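Local coordinates for glycoside hydrolase family 16 protein (Bacteroides ovatus, PDB 7KR6) that probably hydrolyses O-glycosidic bonds within mixed-linkage beta-glucans as an endo-glucanase, and here carries a covalently attached fluoroglucosyl label, at residues K104-Y109 / H229-I234; W130-N135 / Y233-L238; G143-M148 / T167-G172. The protein carries 1 engineered substitution. All blocks are in the same frame, centred on the assembly; numbering follows the deposited sequence.

Contact 1: K104-Y109 / H229-I234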
loop_
_atom_site.group_PDB
_atom_site.type_symbol
_atom_site.label_atom_id
_atom_site.label_comp_id
_atom_site.label_asym_id
_atom_site.label_seq_id
_atom_site.Cartn_x
_atom_site.Cartn_y
_atom_site.Cartn_z
ATOM N N LYS A 104 -24.423 12.058 13.391
ATOM C CA LYS A 104 -25.707 12.333 12.693
ATOM C C LYS A 104 -26.252 11.081 12.003
ATOM O O LYS A 104 -27.479 10.825 12.036
ATOM C CB LYS A 104 -25.570 13.516 11.730
ATOM C CG LYS A 104 -25.128 14.822 12.362
ATOM C CD LYS A 104 -25.004 15.996 11.372
ATOM C CE LYS A 104 -24.673 17.321 12.064
ATOM N NZ LYS A 104 -24.444 18.408 11.099
ATOM N N LYS A 105 -25.422 10.317 11.283
ATOM C CA LYS A 105 -25.911 9.113 10.597
ATOM C C LYS A 105 -24.782 8.094 10.659
ATOM O O LYS A 105 -23.708 8.309 10.032
ATOM C CB LYS A 105 -26.288 9.401 9.151
ATOM C CG LYS A 105 -27.025 8.293 8.435
ATOM C CD LYS A 105 -28.396 7.931 9.001
ATOM C CE LYS A 105 -29.198 9.163 9.368
ATOM N NZ LYS A 105 -30.622 8.851 9.640
ATOM N N SER A 106 -25.031 6.994 11.325
ATOM C CA SER A 106 -24.037 5.904 11.441
ATOM C C SER A 106 -24.767 4.566 11.455
ATOM O O SER A 106 -25.987 4.541 11.655
ATOM C CB SER A 106 -23.142 6.084 12.605
ATOM O OG SER A 106 -23.849 5.945 13.850
ATOM N N PHE A 107 -24.062 3.507 11.116
ATOM C CA PHE A 107 -24.694 2.190 10.919
ATOM C C PHE A 107 -23.644 1.090 11.071
ATOM O O PHE A 107 -22.465 1.383 11.080
ATOM C CB PHE A 107 -25.378 2.126 9.569
ATOM C CG PHE A 107 -24.395 2.104 8.422
ATOM C CD1 PHE A 107 -23.802 3.293 8.010
ATOM C CD2 PHE A 107 -24.081 0.925 7.767
ATOM C CE1 PHE A 107 -22.857 3.283 6.988
ATOM C CE2 PHE A 107 -23.185 0.934 6.707
ATOM C CZ PHE A 107 -22.581 2.110 6.329
ATOM N N LYS A 108 -24.119 -0.143 11.165
ATOM C CA LYS A 108 -23.276 -1.337 11.388
ATOM C C LYS A 108 -23.898 -2.463 10.585
ATOM O O LYS A 108 -25.150 -2.655 10.652
ATOM C CB LYS A 108 -23.252 -1.627 12.900
ATOM C CG LYS A 108 -22.699 -2.963 13.334
ATOM C CD LYS A 108 -22.840 -3.259 14.823
ATOM C CE LYS A 108 -22.235 -4.611 15.148
ATOM N NZ LYS A 108 -22.182 -4.881 16.602
ATOM N N TYR A 109 -23.076 -3.236 9.882
ATOM C CA TYR A 109 -23.485 -4.477 9.199
ATOM C C TYR A 109 -24.663 -4.231 8.247
ATOM O O TYR A 109 -25.663 -5.000 8.290
ATOM C CB TYR A 109 -23.841 -5.556 10.239
ATOM C CG TYR A 109 -22.765 -6.065 11.161
ATOM C CD1 TYR A 109 -21.397 -5.850 10.982
ATOM C CD2 TYR A 109 -23.128 -6.849 12.247
ATOM C CE1 TYR A 109 -20.441 -6.343 11.869
ATOM C CE2 TYR A 109 -22.185 -7.366 13.120
ATOM C CZ TYR A 109 -20.839 -7.099 12.961
ATOM O OH TYR A 109 -19.931 -7.613 13.857
ATOM N N HIS A 229 -16.772 -3.494 13.953
ATOM C CA HIS A 229 -17.949 -4.180 14.553
ATOM C C HIS A 229 -18.778 -3.211 15.406
ATOM O O HIS A 229 -19.485 -3.685 16.341
ATOM C CB HIS A 229 -17.512 -5.413 15.328
ATOM C CG HIS A 229 -16.775 -6.370 14.455
ATOM N ND1 HIS A 229 -17.400 -7.238 13.582
ATOM C CD2 HIS A 229 -15.455 -6.532 14.293
ATOM C CE1 HIS A 229 -16.469 -7.902 12.917
ATOM N NE2 HIS A 229 -15.270 -7.504 13.349
ATOM N N ASP A 230 -18.745 -1.932 15.056
ATOM C CA ASP A 230 -19.494 -0.864 15.754
ATOM C C ASP A 230 -19.972 0.102 14.675
ATOM O O ASP A 230 -19.518 -0.032 13.546
ATOM C CB ASP A 230 -18.611 -0.236 16.833
ATOM C CG ASP A 230 -18.351 -1.170 18.015
ATOM O OD1 ASP A 230 -19.300 -1.419 18.815
ATOM O OD2 ASP A 230 -17.211 -1.636 18.167
ATOM N N ASN A 231 -20.839 1.048 15.011
ATOM C CA ASN A 231 -21.315 2.059 14.061
ATOM C C ASN A 231 -20.148 2.812 13.422
ATOM O O ASN A 231 -19.211 3.283 14.127
ATOM C CB ASN A 231 -22.244 3.057 14.727
ATOM C CG ASN A 231 -23.543 2.425 15.164
ATOM O OD1 ASN A 231 -23.946 1.372 14.683
ATOM N ND2 ASN A 231 -24.181 3.075 16.134
ATOM N N PHE A 232 -20.308 3.040 12.118
ATOM C CA PHE A 232 -19.412 3.899 11.302
ATOM C C PHE A 232 -20.266 4.966 10.636
ATOM O O PHE A 232 -21.372 4.642 10.194
ATOM C CB PHE A 232 -18.680 3.047 10.264
ATOM C CG PHE A 232 -17.390 2.409 10.700
ATOM C CD1 PHE A 232 -17.353 1.495 11.747
ATOM C CD2 PHE A 232 -16.199 2.669 10.036
ATOM C CE1 PHE A 232 -16.158 0.885 12.124
ATOM C CE2 PHE A 232 -15.013 2.082 10.441
ATOM C CZ PHE A 232 -14.991 1.156 11.447
ATOM N N TYR A 233 -19.727 6.174 10.513
ATOM C CA TYR A 233 -20.313 7.261 9.702
ATOM C C TYR A 233 -19.583 7.398 8.358
ATOM O O TYR A 233 -18.583 6.703 8.103
ATOM C CB TYR A 233 -20.231 8.564 10.479
ATOM C CG TYR A 233 -18.852 9.069 10.803
ATOM C CD1 TYR A 233 -18.139 9.880 9.911
ATOM C CD2 TYR A 233 -18.224 8.766 11.988
ATOM C CE1 TYR A 233 -16.890 10.397 10.216
ATOM C CE2 TYR A 233 -16.981 9.276 12.304
ATOM C CZ TYR A 233 -16.284 10.075 11.404
ATOM O OH TYR A 233 -15.073 10.589 11.715
ATOM N N ILE A 234 -20.148 8.247 7.529
ATOM C CA ILE A 234 -19.810 8.329 6.077
ATOM C C ILE A 234 -19.060 9.609 5.813
ATOM O O ILE A 234 -19.386 10.669 6.395
ATOM C CB ILE A 234 -21.084 8.215 5.225
ATOM C CG1 ILE A 234 -21.888 6.966 5.543
ATOM C CG2 ILE A 234 -20.762 8.291 3.736
ATOM C CD1 ILE A 234 -23.364 7.039 5.169
#
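F107 and F232 form an antiparallel hydrogen-bonded pair where the later part of strand 93-107 lies beside the start of strand 232-240. F107 N reaches F232 O at 3.1 Å, and F232 N returns a straighter bond to F107 O at 2.9 Å. The same F107 O also takes a CA-H...O contact from N231 CA at 3.3 Å. Both aromatic side chains lie on one face of this sheet, part of the jelly-roll beta-sandwich of family 16, and W203 meets both rings there. CE1 at the edge of the F107 ring touches I234 CG1 at 4.1 Å, the two side chains crossing at nearly a right angle. On the S106 side, OG lies 3.4 Å from N231 CB, while its polar partner is the D134 carboxylate. Farther along the chain, K108 stretches out fully, CG anti to its backbone N (chi1 167°), and NZ meets H229 O at 3.0 Å from above the carbonyl plane. Its CE rests over one face of the neighbouring Y109 ring. Y109 OH and H229 ND1 share a short hydrogen bond of 2.6 Å that brings the two rings together rim to rim, their planes 79° apart; H229 NE2 is hydrogen-bonded to I222 O.

Contact 2: W130-N135 / Y233-L238. With G2F (2-deoxy-2-fluoro-alpha-D-glucopyranose), chain C.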
loop_
_atom_site.group_PDB
_atom_site.type_symbol
_atom_site.label_atom_id
_atom_site.label_comp_id
_atom_site.label_asym_id
_atom_site.label_seq_id
_atom_site.Cartn_x
_atom_site.Cartn_y
_atom_site.Cartn_z
ATOM N N TRP A 130 -15.683 6.978 1.904
ATOM C CA TRP A 130 -15.090 6.228 3.023
ATOM C C TRP A 130 -15.904 6.393 4.307
ATOM O O TRP A 130 -16.922 7.055 4.291
ATOM C CB TRP A 130 -13.636 6.664 3.158
ATOM C CG TRP A 130 -13.350 8.123 3.319
ATOM C CD1 TRP A 130 -13.528 9.125 2.409
ATOM C CD2 TRP A 130 -12.607 8.705 4.394
ATOM N NE1 TRP A 130 -13.001 10.291 2.880
ATOM C CE2 TRP A 130 -12.435 10.062 4.092
ATOM C CE3 TRP A 130 -12.074 8.209 5.591
ATOM C CZ2 TRP A 130 -11.698 10.907 4.910
ATOM C CZ3 TRP A 130 -11.367 9.058 6.395
ATOM C CH2 TRP A 130 -11.185 10.383 6.066
ATOM N N MET A 131 -15.468 5.697 5.349
ATOM C CA MET A 131 -16.225 5.608 6.612
ATOM C C MET A 131 -15.232 5.605 7.760
ATOM O O MET A 131 -14.112 5.062 7.592
ATOM C CB MET A 131 -17.078 4.337 6.634
ATOM C CG MET A 131 -18.150 4.297 5.598
ATOM S SD MET A 131 -18.844 2.649 5.388
ATOM C CE MET A 131 -19.158 2.024 7.047
ATOM N N MET A 132 -15.618 6.177 8.901
ATOM C CA MET A 132 -14.830 5.990 10.147
ATOM C C MET A 132 -15.771 5.656 11.289
ATOM O O MET A 132 -16.959 5.955 11.201
ATOM C CB MET A 132 -14.000 7.210 10.541
ATOM C CG MET A 132 -12.771 7.444 9.645
ATOM S SD MET A 132 -11.638 8.732 10.179
ATOM C CE MET A 132 -12.453 10.206 9.609
ATOM N N GLY A 133 -15.215 5.065 12.329
ATOM C CA GLY A 133 -16.009 4.718 13.515
ATOM C C GLY A 133 -16.614 5.940 14.176
ATOM O O GLY A 133 -15.950 6.937 14.383
ATOM N N ASP A 134 -17.903 5.846 14.487
ATOM C CA ASP A 134 -18.722 6.946 15.084
ATOM C C ASP A 134 -18.508 6.930 16.603
ATOM O O ASP A 134 -19.448 6.547 17.329
ATOM C CB ASP A 134 -20.165 6.769 14.637
ATOM C CG ASP A 134 -21.079 7.935 14.989
ATOM O OD1 ASP A 134 -20.592 9.070 14.968
ATOM O OD2 ASP A 134 -22.266 7.664 15.332
ATOM N N ASN A 135 -17.305 7.245 17.042
ATOM C CA ASN A 135 -16.897 7.245 18.467
ATOM C C ASN A 135 -15.918 8.396 18.607
ATOM O O ASN A 135 -15.596 9.037 17.584
ATOM C CB ASN A 135 -16.355 5.864 18.853
ATOM C CG ASN A 135 -15.180 5.463 17.989
ATOM O OD1 ASN A 135 -14.191 6.161 17.959
ATOM N ND2 ASN A 135 -15.287 4.335 17.299
ATOM N N TYR A 233 -19.727 6.174 10.513
ATOM C CA TYR A 233 -20.313 7.261 9.702
ATOM C C TYR A 233 -19.583 7.398 8.358
ATOM O O TYR A 233 -18.583 6.703 8.103
ATOM C CB TYR A 233 -20.231 8.564 10.479
ATOM C CG TYR A 233 -18.852 9.069 10.803
ATOM C CD1 TYR A 233 -18.139 9.880 9.911
ATOM C CD2 TYR A 233 -18.224 8.766 11.988
ATOM C CE1 TYR A 233 -16.890 10.397 10.216
ATOM C CE2 TYR A 233 -16.981 9.276 12.304
ATOM C CZ TYR A 233 -16.284 10.075 11.404
ATOM O OH TYR A 233 -15.073 10.589 11.715
ATOM N N ILE A 234 -20.148 8.247 7.529
ATOM C CA ILE A 234 -19.810 8.329 6.077
ATOM C C ILE A 234 -19.060 9.609 5.813
ATOM O O ILE A 234 -19.386 10.669 6.395
ATOM C CB ILE A 234 -21.084 8.215 5.225
ATOM C CG1 ILE A 234 -21.888 6.966 5.543
ATOM C CG2 ILE A 234 -20.762 8.291 3.736
ATOM C CD1 ILE A 234 -23.364 7.039 5.169
ATOM N N LEU A 235 -18.077 9.524 4.917
ATOM C CA LEU A 235 -17.354 10.695 4.426
ATOM C C LEU A 235 -17.246 10.654 2.912
ATOM O O LEU A 235 -17.187 9.553 2.321
ATOM C CB LEU A 235 -15.934 10.812 4.978
ATOM C CG LEU A 235 -15.804 10.794 6.498
ATOM C CD1 LEU A 235 -15.457 9.409 6.995
ATOM C CD2 LEU A 235 -14.777 11.790 6.931
ATOM N N PHE A 236 -17.252 11.865 2.335
ATOM C CA PHE A 236 -16.886 12.110 0.908
ATOM C C PHE A 236 -15.931 13.284 0.860
ATOM O O PHE A 236 -16.133 14.290 1.556
ATOM C CB PHE A 236 -18.089 12.455 0.027
ATOM C CG PHE A 236 -19.147 11.389 -0.119
ATOM C CD1 PHE A 236 -19.060 10.365 -1.041
ATOM C CD2 PHE A 236 -20.287 11.469 0.669
ATOM C CE1 PHE A 236 -20.088 9.439 -1.183
ATOM C CE2 PHE A 236 -21.275 10.506 0.582
ATOM C CZ PHE A 236 -21.183 9.498 -0.351
ATOM N N ASN A 237 -14.922 13.215 -0.005
ATOM C CA ASN A 237 -14.003 14.383 -0.131
ATOM C C ASN A 237 -13.314 14.328 -1.477
ATOM O O ASN A 237 -13.260 13.237 -2.100
ATOM C CB ASN A 237 -12.934 14.424 0.955
ATOM C CG ASN A 237 -11.944 13.297 0.798
ATOM O OD1 ASN A 237 -12.302 12.109 0.948
ATOM N ND2 ASN A 237 -10.778 13.616 0.235
ATOM N N LEU A 238 -12.855 15.490 -1.905
ATOM C CA LEU A 238 -11.978 15.606 -3.098
ATOM C C LEU A 238 -10.704 16.280 -2.604
ATOM O O LEU A 238 -10.638 17.526 -2.489
ATOM C CB LEU A 238 -12.697 16.341 -4.233
ATOM C CG LEU A 238 -11.861 16.609 -5.490
ATOM C CD1 LEU A 238 -11.387 15.312 -6.123
ATOM C CD2 LEU A 238 -12.728 17.324 -6.490
HETATM C C1 G2F C . -8.167 6.547 4.660
HETATM C C2 G2F C . -6.992 7.293 5.193
HETATM C C3 G2F C . -7.298 8.765 5.371
HETATM C C4 G2F C . -7.702 9.319 4.028
HETATM C C5 G2F C . -8.973 8.529 3.584
HETATM C C6 G2F C . -9.632 8.965 2.295
HETATM O O3 G2F C . -6.169 9.440 5.915
HETATM O O4 G2F C . -7.942 10.762 4.187
HETATM O O5 G2F C . -8.718 7.116 3.462
HETATM O O6 G2F C . -8.622 9.048 1.221
HETATM F F2 G2F C . -6.539 6.639 6.380
HETATM O O HOH W 1 -14.179 9.114 13.880
#
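W130 is sandwiched between sugar and protein: C6 of the fluoroglucose G2F sits over one indole face, 3.5 Å from W130 CE2, and L235 CB covers the other. That second contact is a CH-pi interaction, with CB 3.7 Å from the centroid of the five-membered ring and almost on its normal. With CG lodged between its own backbone N and carbonyl carbon (chi1 55°), the indole leans along strand 233-238, where NE1 donates to N237 OD1 at 2.7 Å. The amide stands nearly upright to the ring, and its other end, ND2, is bonded to Y67 OH. Next along the same side, M132, which also touches a neighbouring glucose unit, runs beside Y233 in the same direction and brings CE to 3.9 Å from L235 CD2. M132 O lies over a face of the Y233 ring, and water 1 bridges Y233 OH (2.8 Å) and G133 O (2.9 Å). Behind them all is the antiparallel backbone: W130 with L235 and M132 with Y233 are hydrogen-bonded pairs flanking the non-hydrogen-bonded pair M131-I234, whose side chains point to the other face. The NE1-N237 bond probably fixes the rotation of the indole, whose face meets the C5-C6 part of the sugar through carbon-to-ring contacts rather than hydrogen bonds.

Contact 3: G143-M148 / T167-G172. With G2F (2-deoxy-2-fluoro-alpha-D-glucopyranose), chain C.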
loop_
_atom_site.group_PDB
_atom_site.type_symbol
_atom_site.label_atom_id
_atom_site.label_comp_id
_atom_site.label_asym_id
_atom_site.label_seq_id
_atom_site.Cartn_x
_atom_site.Cartn_y
_atom_site.Cartn_z
ATOM N N GLY A 143 -11.076 3.330 13.557
ATOM C CA GLY A 143 -11.253 2.469 12.379
ATOM C C GLY A 143 -11.581 3.310 11.159
ATOM O O GLY A 143 -12.238 4.361 11.266
ATOM N N GLU A 144 -11.092 2.888 9.998
ATOM C CA GLU A 144 -11.370 3.573 8.737
ATOM C C GLU A 144 -11.574 2.505 7.653
ATOM O O GLU A 144 -10.747 1.531 7.567
ATOM C CB GLU A 144 -10.229 4.496 8.341
ATOM C CG GLU A 144 -10.581 5.532 7.309
ATOM C CD GLU A 144 -9.740 5.487 6.051
ATOM O OE1 GLU A 144 -9.112 6.522 5.727
ATOM O OE2 GLU A 144 -9.646 4.389 5.440
ATOM N N ILE A 145 -12.633 2.669 6.880
ATOM C CA ILE A 145 -12.886 1.865 5.652
ATOM C C ILE A 145 -12.833 2.829 4.485
ATOM O O ILE A 145 -13.655 3.736 4.424
ATOM C CB ILE A 145 -14.219 1.113 5.678
ATOM C CG1 ILE A 145 -14.394 0.292 6.953
ATOM C CG2 ILE A 145 -14.305 0.267 4.436
ATOM C CD1 ILE A 145 -15.796 -0.200 7.121
ATOM N N ASP A 146 -11.846 2.642 3.620
ATOM C CA ASP A 146 -11.729 3.406 2.369
ATOM C C ASP A 146 -12.412 2.559 1.310
ATOM O O ASP A 146 -11.793 1.647 0.793
ATOM C CB ASP A 146 -10.296 3.803 2.118
ATOM C CG ASP A 146 -10.109 4.767 0.996
ATOM O OD1 ASP A 146 -11.124 5.394 0.570
ATOM O OD2 ASP A 146 -8.872 4.941 0.665
ATOM N N ILE A 147 -13.674 2.876 1.004
ATOM C CA ILE A 147 -14.472 2.036 0.082
ATOM C C ILE A 147 -13.862 2.193 -1.322
ATOM O O ILE A 147 -13.589 1.192 -2.001
ATOM C CB ILE A 147 -15.963 2.402 0.091
ATOM C CG1 ILE A 147 -16.597 2.162 1.461
ATOM C CG2 ILE A 147 -16.697 1.637 -0.992
ATOM C CD1 ILE A 147 -17.958 2.757 1.602
ATOM N N MET A 148 -13.650 3.432 -1.701
ATOM C CA MET A 148 -13.039 3.732 -3.013
ATOM C C MET A 148 -12.203 4.988 -2.853
ATOM O O MET A 148 -12.637 5.949 -2.241
ATOM C CB MET A 148 -14.147 3.942 -4.052
ATOM C CG MET A 148 -13.718 4.478 -5.440
ATOM S SD MET A 148 -13.371 6.246 -5.526
ATOM C CE MET A 148 -15.013 6.956 -5.378
ATOM N N THR A 167 -8.649 0.433 -2.437
ATOM C CA THR A 167 -9.552 0.253 -1.281
ATOM C C THR A 167 -8.666 -0.145 -0.095
ATOM O O THR A 167 -7.603 -0.779 -0.302
ATOM C CB THR A 167 -10.656 -0.733 -1.634
ATOM O OG1 THR A 167 -11.535 -0.838 -0.504
ATOM C CG2 THR A 167 -10.108 -2.108 -1.943
ATOM N N ALA A 168 -9.051 0.183 1.131
ATOM C CA ALA A 168 -8.159 0.003 2.270
ATOM C C ALA A 168 -8.948 -0.060 3.575
ATOM O O ALA A 168 -10.036 0.531 3.647
ATOM C CB ALA A 168 -7.114 1.074 2.378
ATOM N N ILE A 169 -8.336 -0.663 4.580
ATOM C CA ILE A 169 -8.799 -0.507 5.978
ATOM C C ILE A 169 -7.607 -0.058 6.808
ATOM O O ILE A 169 -6.467 -0.536 6.600
ATOM C CB ILE A 169 -9.521 -1.756 6.556
ATOM C CG1 ILE A 169 -8.708 -3.051 6.422
ATOM C CG2 ILE A 169 -10.911 -1.919 5.951
ATOM C CD1 ILE A 169 -9.327 -4.242 7.154
ATOM N N HIS A 170 -7.860 0.811 7.774
ATOM C CA HIS A 170 -6.865 1.309 8.737
ATOM C C HIS A 170 -7.418 1.105 10.154
ATOM O O HIS A 170 -8.600 1.328 10.367
ATOM C CB HIS A 170 -6.582 2.778 8.515
ATOM C CG HIS A 170 -6.099 3.139 7.156
ATOM N ND1 HIS A 170 -4.794 3.552 6.931
ATOM C CD2 HIS A 170 -6.747 3.191 5.981
ATOM C CE1 HIS A 170 -4.677 3.853 5.659
ATOM N NE2 HIS A 170 -5.851 3.649 5.045
ATOM N N TYR A 171 -6.563 0.728 11.081
ATOM C CA TYR A 171 -6.982 0.351 12.441
ATOM C C TYR A 171 -5.743 0.309 13.326
ATOM O O TYR A 171 -4.636 0.651 12.893
ATOM C CB TYR A 171 -7.776 -0.955 12.344
ATOM C CG TYR A 171 -7.049 -2.092 11.683
ATOM C CD1 TYR A 171 -7.064 -2.234 10.309
ATOM C CD2 TYR A 171 -6.321 -3.035 12.413
ATOM C CE1 TYR A 171 -6.364 -3.247 9.677
ATOM C CE2 TYR A 171 -5.652 -4.081 11.805
ATOM C CZ TYR A 171 -5.666 -4.194 10.415
ATOM O OH TYR A 171 -5.004 -5.248 9.810
ATOM N N GLY A 172 -5.951 -0.021 14.597
ATOM C CA GLY A 172 -4.856 -0.075 15.589
ATOM C C GLY A 172 -5.086 0.958 16.672
ATOM O O GLY A 172 -5.864 1.884 16.486
HETATM C C1 G2F C . -8.167 6.547 4.660
HETATM C C2 G2F C . -6.992 7.293 5.193
HETATM C C3 G2F C . -7.298 8.765 5.371
HETATM C C4 G2F C . -7.702 9.319 4.028
HETATM C C5 G2F C . -8.973 8.529 3.584
HETATM C C6 G2F C . -9.632 8.965 2.295
HETATM O O3 G2F C . -6.169 9.440 5.915
HETATM O O4 G2F C . -7.942 10.762 4.187
HETATM O O5 G2F C . -8.718 7.116 3.462
HETATM O O6 G2F C . -8.622 9.048 1.221
HETATM F F2 G2F C . -6.539 6.639 6.380
HETATM O O HOH W 2 -6.320 4.534 2.183
#
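Strands 144-148 and 167-171 run almost exactly antiparallel, with the hydrogen-bonded pairs E144-H170 and D146-A168 on either side of the non-hydrogen-bonded pair I145-I169. The first carries E-I-D-I, the opening of the family 16 catalytic signature, and E144, D146 and H170 all point to the glycan-binding face. E144 OE1 is bonded covalently to G2F C1 (1.4 Å), so E144 has acted as the nucleophile toward the label; the alpha-linked ester is consistent with the glycosyl-enzyme intermediate of a retaining mechanism. The second carboxylate oxygen, OE2, lies 3.2 Å from H170 CD2, as the two side chains run alongside each other with their planes 69° apart. Fluorine F2 of the sugar sits over the centre of the H170 imidazole, 3.3 Å from NE2, and H178 bonds ND1 to fix the ring's rotation. D146 approaches the sugar from its ring-oxygen side, with OD2 3.5 Å from O5. Water 2, in the imidazole plane, donates to D146 OD2 at 3.0 Å and also bonds H170 NE2. Beyond D146, I147 and M148 form a classic beta bulge opposite F129. Here D146 O is gripped twice: A168 N reaches it at 3.1 Å, and T167 OG1, anti to its own backbone N (chi1 -178°), donates in the carbonyl plane at 2.8 Å.

How the contacts relate
Following the chain from the N terminus, the first of these segments lies on strand 93-107, and contact 1 closes the widest loop by pairing its end with the start of strand 232-240. Contact 2 opens later, at strand 125-133, and finishes on that same late strand, sharing Y233 and I234 with contact 1. Contact 3 closes a short loop between strands 144-150 and 164-171, nested inside both others. Across the sheet the order becomes 93-107, 232-240, 125-133, 144-150, 164-171. S106 OG to D134 OD2 joins contacts 1 and 2, M131 N to I145 O joins contacts 2 and 3, and the F232 ring reaches G143. Contacts 2 and 3 both touch the bound fluoroglucose, contact 3 through the covalent bond.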